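Local coordinates for protein soluble lytic murein transglycosylase (Escherichia coli, PDB 1QSA) that cleaves the glycosidic bonds between N-acetylmuramic acid and N-acetylglucosamine in peptidoglycan, leaving a 1,6-anhydro bond on the muramic acid, at residues 285-296 with 310-321. Numbering follows the deposited sequence.
With SO4 (sulfate ion), chain D.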
ATOM      1  N   THR A 285      -2.606  -3.404  22.283  1.00 16.22           N
ATOM      2  CA  THR A 285      -3.885  -3.729  21.669  1.00 16.54           C
ATOM      3  C   THR A 285      -3.736  -4.755  20.540  1.00 16.48           C
ATOM      4  O   THR A 285      -4.489  -5.730  20.474  1.00 15.98           O
ATOM      5  CB  THR A 285      -4.560  -2.473  21.110  1.00 17.91           C
ATOM      6  OG1 THR A 285      -4.957  -1.637  22.200  1.00 20.22           O
ATOM      7  CG2 THR A 285      -5.791  -2.833  20.281  1.00 16.62           C
ATOM      8  N   SER A 286      -2.756  -4.552  19.663  1.00 16.24           N
ATOM      9  CA  SER A 286      -2.569  -5.472  18.543  1.00 16.22           C
ATOM     10  C   SER A 286      -2.221  -6.891  19.001  1.00 15.65           C
ATOM     11  O   SER A 286      -2.686  -7.848  18.400  1.00 14.55           O
ATOM     12  CB  SER A 286      -1.528  -4.927  17.548  1.00 18.25           C
ATOM     13  OG  SER A 286      -0.280  -4.748  18.185  1.00 20.95           O
ATOM     14  N   LEU A 287      -1.450  -7.019  20.083  1.00 15.54           N
ATOM     15  CA  LEU A 287      -1.091  -8.339  20.612  1.00 15.11           C
ATOM     16  C   LEU A 287      -2.329  -9.057  21.170  1.00 15.10           C
ATOM     17  O   LEU A 287      -2.535 -10.245  20.914  1.00 15.49           O
ATOM     18  CB  LEU A 287      -0.021  -8.212  21.690  1.00 15.70           C
ATOM     19  CG  LEU A 287       0.449  -9.509  22.369  1.00 16.65           C
ATOM     20  CD1 LEU A 287       0.972 -10.535  21.344  1.00 18.12           C
ATOM     21  CD2 LEU A 287       1.520  -9.159  23.400  1.00 18.36           C
ATOM     22  N   ILE A 288      -3.150  -8.328  21.923  1.00 14.20           N
ATOM     23  CA  ILE A 288      -4.378  -8.894  22.490  1.00 14.34           C
ATOM     24  C   ILE A 288      -5.305  -9.308  21.346  1.00 11.94           C
ATOM     25  O   ILE A 288      -5.910 -10.374  21.402  1.00 12.49           O
ATOM     26  CB  ILE A 288      -5.088  -7.882  23.430  1.00 13.52           C
ATOM     27  CG1 ILE A 288      -4.171  -7.553  24.614  1.00 15.43           C
ATOM     28  CG2 ILE A 288      -6.418  -8.467  23.923  1.00 13.85           C
ATOM     29  CD1 ILE A 288      -4.547  -6.281  25.385  1.00 15.83           C
ATOM     30  N   GLU A 289      -5.397  -8.482  20.300  1.00 12.30           N
ATOM     31  CA  GLU A 289      -6.235  -8.818  19.144  1.00 12.86           C
ATOM     32  C   GLU A 289      -5.739 -10.091  18.458  1.00 12.78           C
ATOM     33  O   GLU A 289      -6.545 -10.919  17.998  1.00 11.79           O
ATOM     34  CB  GLU A 289      -6.272  -7.660  18.141  1.00 13.06           C
ATOM     35  CG  GLU A 289      -7.114  -6.481  18.636  1.00 12.93           C
ATOM     36  CD  GLU A 289      -7.084  -5.298  17.695  1.00 17.01           C
ATOM     37  OE1 GLU A 289      -5.998  -4.980  17.155  1.00 16.42           O
ATOM     38  OE2 GLU A 289      -8.149  -4.686  17.482  1.00 16.86           O
ATOM     39  N   ARG A 290      -4.414 -10.243  18.359  1.00 13.27           N
ATOM     40  CA  ARG A 290      -3.858 -11.451  17.744  1.00 13.77           C
ATOM     41  C   ARG A 290      -4.256 -12.679  18.584  1.00 14.32           C
ATOM     42  O   ARG A 290      -4.571 -13.736  18.029  1.00 13.97           O
ATOM     43  CB  ARG A 290      -2.330 -11.369  17.614  1.00 14.08           C
ATOM     44  CG  ARG A 290      -1.682 -12.617  16.966  1.00 15.48           C
ATOM     45  CD  ARG A 290      -2.227 -12.906  15.559  1.00 18.49           C
ATOM     46  NE  ARG A 290      -1.710 -14.156  14.989  1.00 20.04           N
ATOM     47  CZ  ARG A 290      -2.312 -15.340  15.092  1.00 19.54           C
ATOM     48  NH1 ARG A 290      -3.464 -15.450  15.737  1.00 17.26           N
ATOM     49  NH2 ARG A 290      -1.769 -16.421  14.541  1.00 21.39           N
ATOM     50  N   ARG A 291      -4.290 -12.514  19.908  1.00 12.89           N
ATOM     51  CA  ARG A 291      -4.672 -13.600  20.817  1.00 12.25           C
ATOM     52  C   ARG A 291      -6.161 -13.927  20.667  1.00 12.35           C
ATOM     53  O   ARG A 291      -6.561 -15.089  20.779  1.00 11.70           O
ATOM     54  CB  ARG A 291      -4.333 -13.240  22.261  1.00 13.58           C
ATOM     55  CG  ARG A 291      -4.555 -14.381  23.249  1.00 12.77           C
ATOM     56  CD  ARG A 291      -3.834 -15.646  22.817  1.00 14.13           C
ATOM     57  NE  ARG A 291      -4.067 -16.774  23.730  1.00 15.15           N
ATOM     58  CZ  ARG A 291      -5.100 -17.605  23.646  1.00 16.47           C
ATOM     59  NH1 ARG A 291      -6.043 -17.417  22.725  1.00 13.87           N
ATOM     60  NH2 ARG A 291      -5.213 -18.604  24.521  1.00 17.89           N
ATOM     61  N   VAL A 292      -6.984 -12.898  20.447  1.00 12.24           N
ATOM     62  CA  VAL A 292      -8.422 -13.094  20.214  1.00 11.38           C
ATOM     63  C   VAL A 292      -8.577 -13.906  18.924  1.00 12.60           C
ATOM     64  O   VAL A 292      -9.412 -14.821  18.838  1.00 11.18           O
ATOM     65  CB  VAL A 292      -9.162 -11.726  20.031  1.00 11.84           C
ATOM     66  CG1 VAL A 292     -10.569 -11.932  19.487  1.00 12.05           C
ATOM     67  CG2 VAL A 292      -9.212 -10.962  21.363  1.00 12.45           C
ATOM     68  N   ARG A 293      -7.778 -13.569  17.915  1.00 10.69           N
ATOM     69  CA  ARG A 293      -7.846 -14.289  16.640  1.00 10.99           C
ATOM     70  C   ARG A 293      -7.437 -15.746  16.790  1.00 11.93           C
ATOM     71  O   ARG A 293      -8.007 -16.614  16.123  1.00 13.08           O
ATOM     72  CB  ARG A 293      -7.038 -13.579  15.550  1.00 10.64           C
ATOM     73  CG  ARG A 293      -7.694 -12.259  15.119  1.00  9.91           C
ATOM     74  CD  ARG A 293      -7.061 -11.628  13.885  1.00 10.12           C
ATOM     75  NE  ARG A 293      -7.861 -10.471  13.468  1.00 12.19           N
ATOM     76  CZ  ARG A 293      -7.616  -9.208  13.826  1.00 14.19           C
ATOM     77  NH1 ARG A 293      -6.517  -8.895  14.494  1.00 14.35           N
ATOM     78  NH2 ARG A 293      -8.431  -8.236  13.431  1.00 14.75           N
ATOM     79  N   MET A 294      -6.505 -16.017  17.702  1.00 11.78           N
ATOM     80  CA  MET A 294      -6.078 -17.395  17.967  1.00 12.33           C
ATOM     81  C   MET A 294      -7.266 -18.188  18.531  1.00 12.53           C
ATOM     82  O   MET A 294      -7.491 -19.340  18.160  1.00 12.07           O
ATOM     83  CB  MET A 294      -4.918 -17.434  18.967  1.00 13.43           C
ATOM     84  CG  MET A 294      -4.546 -18.867  19.383  1.00 15.56           C
ATOM     85  SD  MET A 294      -3.143 -18.925  20.490  1.00 18.45           S
ATOM     86  CE  MET A 294      -1.823 -19.086  19.329  1.00 22.65           C
ATOM     87  N   ALA A 295      -8.021 -17.567  19.433  1.00 12.56           N
ATOM     88  CA  ALA A 295      -9.199 -18.212  20.011  1.00 11.98           C
ATOM     89  C   ALA A 295     -10.245 -18.464  18.923  1.00 12.29           C
ATOM     90  O   ALA A 295     -10.837 -19.544  18.862  1.00 11.88           O
ATOM     91  CB  ALA A 295      -9.785 -17.333  21.128  1.00 12.20           C
ATOM     92  N   LEU A 296     -10.469 -17.474  18.053  1.00 10.50           N
ATOM     93  CA  LEU A 296     -11.433 -17.629  16.963  1.00 10.68           C
ATOM     94  C   LEU A 296     -10.998 -18.713  15.975  1.00 11.00           C
ATOM     95  O   LEU A 296     -11.817 -19.481  15.466  1.00 11.46           O
ATOM     96  CB  LEU A 296     -11.592 -16.320  16.181  1.00 11.10           C
ATOM     97  CG  LEU A 296     -12.441 -15.228  16.831  1.00 11.71           C
ATOM     98  CD1 LEU A 296     -12.407 -13.970  15.951  1.00 12.88           C
ATOM     99  CD2 LEU A 296     -13.879 -15.701  17.031  1.00 11.47           C
ATOM    100  N   ARG A 310     -10.356  -8.565  27.429  1.00 18.11           N
ATOM    101  CA  ARG A 310      -9.066  -7.937  27.738  1.00 18.16           C
ATOM    102  C   ARG A 310      -8.744  -6.760  26.811  1.00 19.02           C
ATOM    103  O   ARG A 310      -7.808  -6.000  27.064  1.00 18.01           O
ATOM    104  CB  ARG A 310      -7.913  -8.951  27.671  1.00 20.57           C
ATOM    105  CG  ARG A 310      -8.051 -10.142  28.606  1.00 24.18           C
ATOM    106  CD  ARG A 310      -8.011  -9.714  30.051  1.00 26.57           C
ATOM    107  NE  ARG A 310      -6.717  -9.143  30.426  1.00 30.21           N
ATOM    108  CZ  ARG A 310      -6.420  -8.736  31.657  1.00 33.19           C
ATOM    109  NH1 ARG A 310      -7.324  -8.833  32.625  1.00 32.90           N
ATOM    110  NH2 ARG A 310      -5.224  -8.227  31.924  1.00 32.82           N
ATOM    111  N   LEU A 311      -9.495  -6.630  25.722  1.00 17.79           N
ATOM    112  CA  LEU A 311      -9.282  -5.523  24.790  1.00 17.37           C
ATOM    113  C   LEU A 311      -9.621  -4.199  25.457  1.00 19.30           C
ATOM    114  O   LEU A 311     -10.544  -4.129  26.276  1.00 19.05           O
ATOM    115  CB  LEU A 311     -10.193  -5.667  23.575  1.00 17.22           C
ATOM    116  CG  LEU A 311      -9.836  -6.767  22.576  1.00 17.87           C
ATOM    117  CD1 LEU A 311     -10.993  -6.982  21.628  1.00 18.87           C
ATOM    118  CD2 LEU A 311      -8.568  -6.368  21.836  1.00 18.87           C
ATOM    119  N   PRO A 312      -8.829  -3.149  25.183  1.00 19.45           N
ATOM    120  CA  PRO A 312      -9.180  -1.876  25.813  1.00 19.15           C
ATOM    121  C   PRO A 312     -10.491  -1.393  25.193  1.00 17.25           C
ATOM    122  O   PRO A 312     -10.865  -1.805  24.093  1.00 15.42           O
ATOM    123  CB  PRO A 312      -7.998  -0.965  25.460  1.00 20.65           C
ATOM    124  CG  PRO A 312      -7.406  -1.574  24.250  1.00 21.24           C
ATOM    125  CD  PRO A 312      -7.534  -3.061  24.481  1.00 20.72           C
ATOM    126  N   MET A 313     -11.213  -0.568  25.940  1.00 18.33           N
ATOM    127  CA  MET A 313     -12.504  -0.036  25.516  1.00 15.90           C
ATOM    128  C   MET A 313     -12.493   0.473  24.070  1.00 16.16           C
ATOM    129  O   MET A 313     -13.398   0.180  23.288  1.00 15.90           O
ATOM    130  CB  MET A 313     -12.900   1.092  26.484  1.00 17.82           C
ATOM    131  CG  MET A 313     -14.218   1.750  26.194  1.00 19.85           C
ATOM    132  SD  MET A 313     -14.356   3.269  27.195  1.00 20.63           S
ATOM    133  CE  MET A 313     -13.356   4.381  26.204  1.00 20.70           C
ATOM    134  N   GLU A 314     -11.444   1.202  23.709  1.00 16.90           N
ATOM    135  CA  GLU A 314     -11.321   1.757  22.366  1.00 18.49           C
ATOM    136  C   GLU A 314     -11.348   0.695  21.256  1.00 19.14           C
ATOM    137  O   GLU A 314     -12.031   0.860  20.238  1.00 18.50           O
ATOM    138  CB  GLU A 314     -10.048   2.601  22.275  1.00 22.01           C
ATOM    139  CG  GLU A 314     -10.065   3.865  23.163  1.00 25.24           C
ATOM    140  CD  GLU A 314      -9.712   3.632  24.639  1.00 28.13           C
ATOM    141  OE1 GLU A 314      -9.314   2.510  25.036  1.00 24.63           O
ATOM    142  OE2 GLU A 314      -9.816   4.609  25.416  1.00 28.77           O
ATOM    143  N   ALA A 315     -10.629  -0.402  21.462  1.00 18.55           N
ATOM    144  CA  ALA A 315     -10.590  -1.471  20.469  1.00 17.87           C
ATOM    145  C   ALA A 315     -11.950  -2.153  20.293  1.00 18.50           C
ATOM    146  O   ALA A 315     -12.299  -2.565  19.190  1.00 17.97           O
ATOM    147  CB  ALA A 315      -9.530  -2.488  20.845  1.00 17.76           C
ATOM    148  N   LYS A 316     -12.741  -2.200  21.364  1.00 17.31           N
ATOM    149  CA  LYS A 316     -14.054  -2.834  21.337  1.00 18.49           C
ATOM    150  C   LYS A 316     -15.067  -2.128  20.441  1.00 19.27           C
ATOM    151  O   LYS A 316     -16.146  -2.667  20.170  1.00 20.16           O
ATOM    152  CB  LYS A 316     -14.606  -2.985  22.758  1.00 18.83           C
ATOM    153  CG  LYS A 316     -13.823  -3.954  23.612  1.00 20.74           C
ATOM    154  CD  LYS A 316     -14.449  -4.056  24.999  1.00 25.20           C
ATOM    155  CE  LYS A 316     -13.626  -4.919  25.932  1.00 26.55           C
ATOM    156  NZ  LYS A 316     -14.241  -4.974  27.295  1.00 32.03           N
ATOM    157  N   GLU A 317     -14.708  -0.928  19.986  1.00 19.30           N
ATOM    158  CA  GLU A 317     -15.547  -0.128  19.082  1.00 20.49           C
ATOM    159  C   GLU A 317     -15.495  -0.687  17.653  1.00 17.70           C
ATOM    160  O   GLU A 317     -16.365  -0.395  16.833  1.00 17.52           O
ATOM    161  CB  GLU A 317     -15.028   1.316  19.003  1.00 23.11           C
ATOM    162  CG  GLU A 317     -14.850   2.040  20.336  1.00 28.49           C
ATOM    163  CD  GLU A 317     -16.142   2.602  20.903  1.00 31.66           C
ATOM    164  OE1 GLU A 317     -17.203   2.496  20.246  1.00 33.65           O
ATOM    165  OE2 GLU A 317     -16.083   3.168  22.014  1.00 30.76           O
ATOM    166  N   LYS A 318     -14.454  -1.453  17.345  1.00 16.70           N
ATOM    167  CA  LYS A 318     -14.293  -1.987  15.987  1.00 15.88           C
ATOM    168  C   LYS A 318     -15.396  -2.961  15.570  1.00 15.18           C
ATOM    169  O   LYS A 318     -15.880  -3.755  16.390  1.00 13.49           O
ATOM    170  CB  LYS A 318     -12.915  -2.636  15.829  1.00 15.14           C
ATOM    171  CG  LYS A 318     -11.745  -1.677  16.055  1.00 17.34           C
ATOM    172  CD  LYS A 318     -10.412  -2.415  15.970  1.00 16.07           C
ATOM    173  CE  LYS A 318      -9.244  -1.499  16.273  1.00 16.50           C
ATOM    174  NZ  LYS A 318      -7.922  -2.219  16.250  1.00 18.49           N
ATOM    175  N   ASP A 319     -15.789  -2.886  14.295  1.00 14.61           N
ATOM    176  CA  ASP A 319     -16.833  -3.744  13.730  1.00 14.49           C
ATOM    177  C   ASP A 319     -16.672  -5.203  14.136  1.00 14.57           C
ATOM    178  O   ASP A 319     -17.617  -5.827  14.613  1.00 14.84           O
ATOM    179  CB  ASP A 319     -16.788  -3.728  12.198  1.00 17.71           C
ATOM    180  CG  ASP A 319     -17.397  -2.483  11.599  1.00 20.86           C
ATOM    181  OD1 ASP A 319     -17.831  -1.577  12.347  1.00 19.82           O
ATOM    182  OD2 ASP A 319     -17.448  -2.427  10.353  1.00 21.81           O
ATOM    183  N   GLU A 320     -15.488  -5.752  13.884  1.00 13.56           N
ATOM    184  CA  GLU A 320     -15.225  -7.149  14.201  1.00 14.32           C
ATOM    185  C   GLU A 320     -15.486  -7.531  15.654  1.00 14.29           C
ATOM    186  O   GLU A 320     -16.121  -8.558  15.920  1.00 13.25           O
ATOM    187  CB  GLU A 320     -13.799  -7.567  13.798  1.00 15.10           C
ATOM    188  CG  GLU A 320     -12.654  -6.780  14.460  1.00 15.83           C
ATOM    189  CD  GLU A 320     -12.120  -5.668  13.596  1.00 17.75           C
ATOM    190  OE1 GLU A 320     -12.916  -5.021  12.883  1.00 18.56           O
ATOM    191  OE2 GLU A 320     -10.901  -5.401  13.661  1.00 17.41           O
ATOM    192  N   TRP A 321     -15.049  -6.690  16.590  1.00 13.58           N
ATOM    193  CA  TRP A 321     -15.217  -7.015  18.000  1.00 12.78           C
ATOM    194  C   TRP A 321     -16.650  -6.829  18.477  1.00 13.39           C
ATOM    195  O   TRP A 321     -17.081  -7.494  19.422  1.00 12.54           O
ATOM    196  CB  TRP A 321     -14.189  -6.288  18.858  1.00 12.63           C
ATOM    197  CG  TRP A 321     -12.764  -6.485  18.363  1.00 12.93           C
ATOM    198  CD1 TRP A 321     -11.777  -5.546  18.357  1.00 13.25           C
ATOM    199  CD2 TRP A 321     -12.192  -7.671  17.758  1.00 13.75           C
ATOM    200  NE1 TRP A 321     -10.632  -6.057  17.784  1.00 13.00           N
ATOM    201  CE2 TRP A 321     -10.856  -7.358  17.409  1.00 15.16           C
ATOM    202  CE3 TRP A 321     -12.682  -8.957  17.466  1.00 14.17           C
ATOM    203  CZ2 TRP A 321      -9.996  -8.282  16.782  1.00 14.90           C
ATOM    204  CZ3 TRP A 321     -11.824  -9.879  16.838  1.00 12.05           C
ATOM    205  CH2 TRP A 321     -10.495  -9.531  16.505  1.00 12.32           C
TER
HETATM  206  S   SO4 D 703      -0.210  -1.445  20.107  1.00 34.28           S
HETATM  207  O1  SO4 D 703      -1.118  -2.159  19.195  1.00 32.42           O
HETATM  208  O2  SO4 D 703      -0.972  -1.008  21.303  1.00 35.40           O
HETATM  209  O3  SO4 D 703       0.911  -2.309  20.517  1.00 32.04           O
HETATM  210  O4  SO4 D 703       0.335  -0.260  19.418  1.00 36.64           O
HETATM  211  O   HOH W   1      -8.430  -5.569  14.675  1.00 23.59           O
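Trp-321 and Glu-289 meet through a nearly linear hydrogen bond, NE1 to OE2 at 2.9 Å with an N-H...O angle of 177°, the oxygen lying in the indole plane. The same OE2 takes Lys-318 NZ at 2.8 Å through its syn lone pair, a salt bridge, whereas the indole N-H arrives on the anti side, tilted 23° out of the carboxylate plane; two donors thus grip this one oxygen. Packing is tight around the indole: Leu-311 CD1 lies against one face, Val-292 CG1 reaches Trp-321 CZ3 at 3.6 Å, and Leu-311 CD2 touches Glu-289 CG at 3.5 Å. The CG2 methyl of Ile-288, turned away from its own backbone N, meets Leu-311 CD2. A leucine in place of Trp-321 would probably leave Glu-289 without its indole donor and open a gap beside Val-292. Toward Arg-293 and Glu-320 it is looser: a water accepts from Arg-293 NH2, donates to Glu-320 OE2 and weakly to Glu-289 OE2; the direct Arg-293 to Glu-320 salt bridge is long, and Glu-577 is the stronger partner. Helix 285-298 thus packs on Leu-311, the N-cap Lys-318 and the first turn of helix 319-331, while Val-292 and Leu-296 touch helix 301-310.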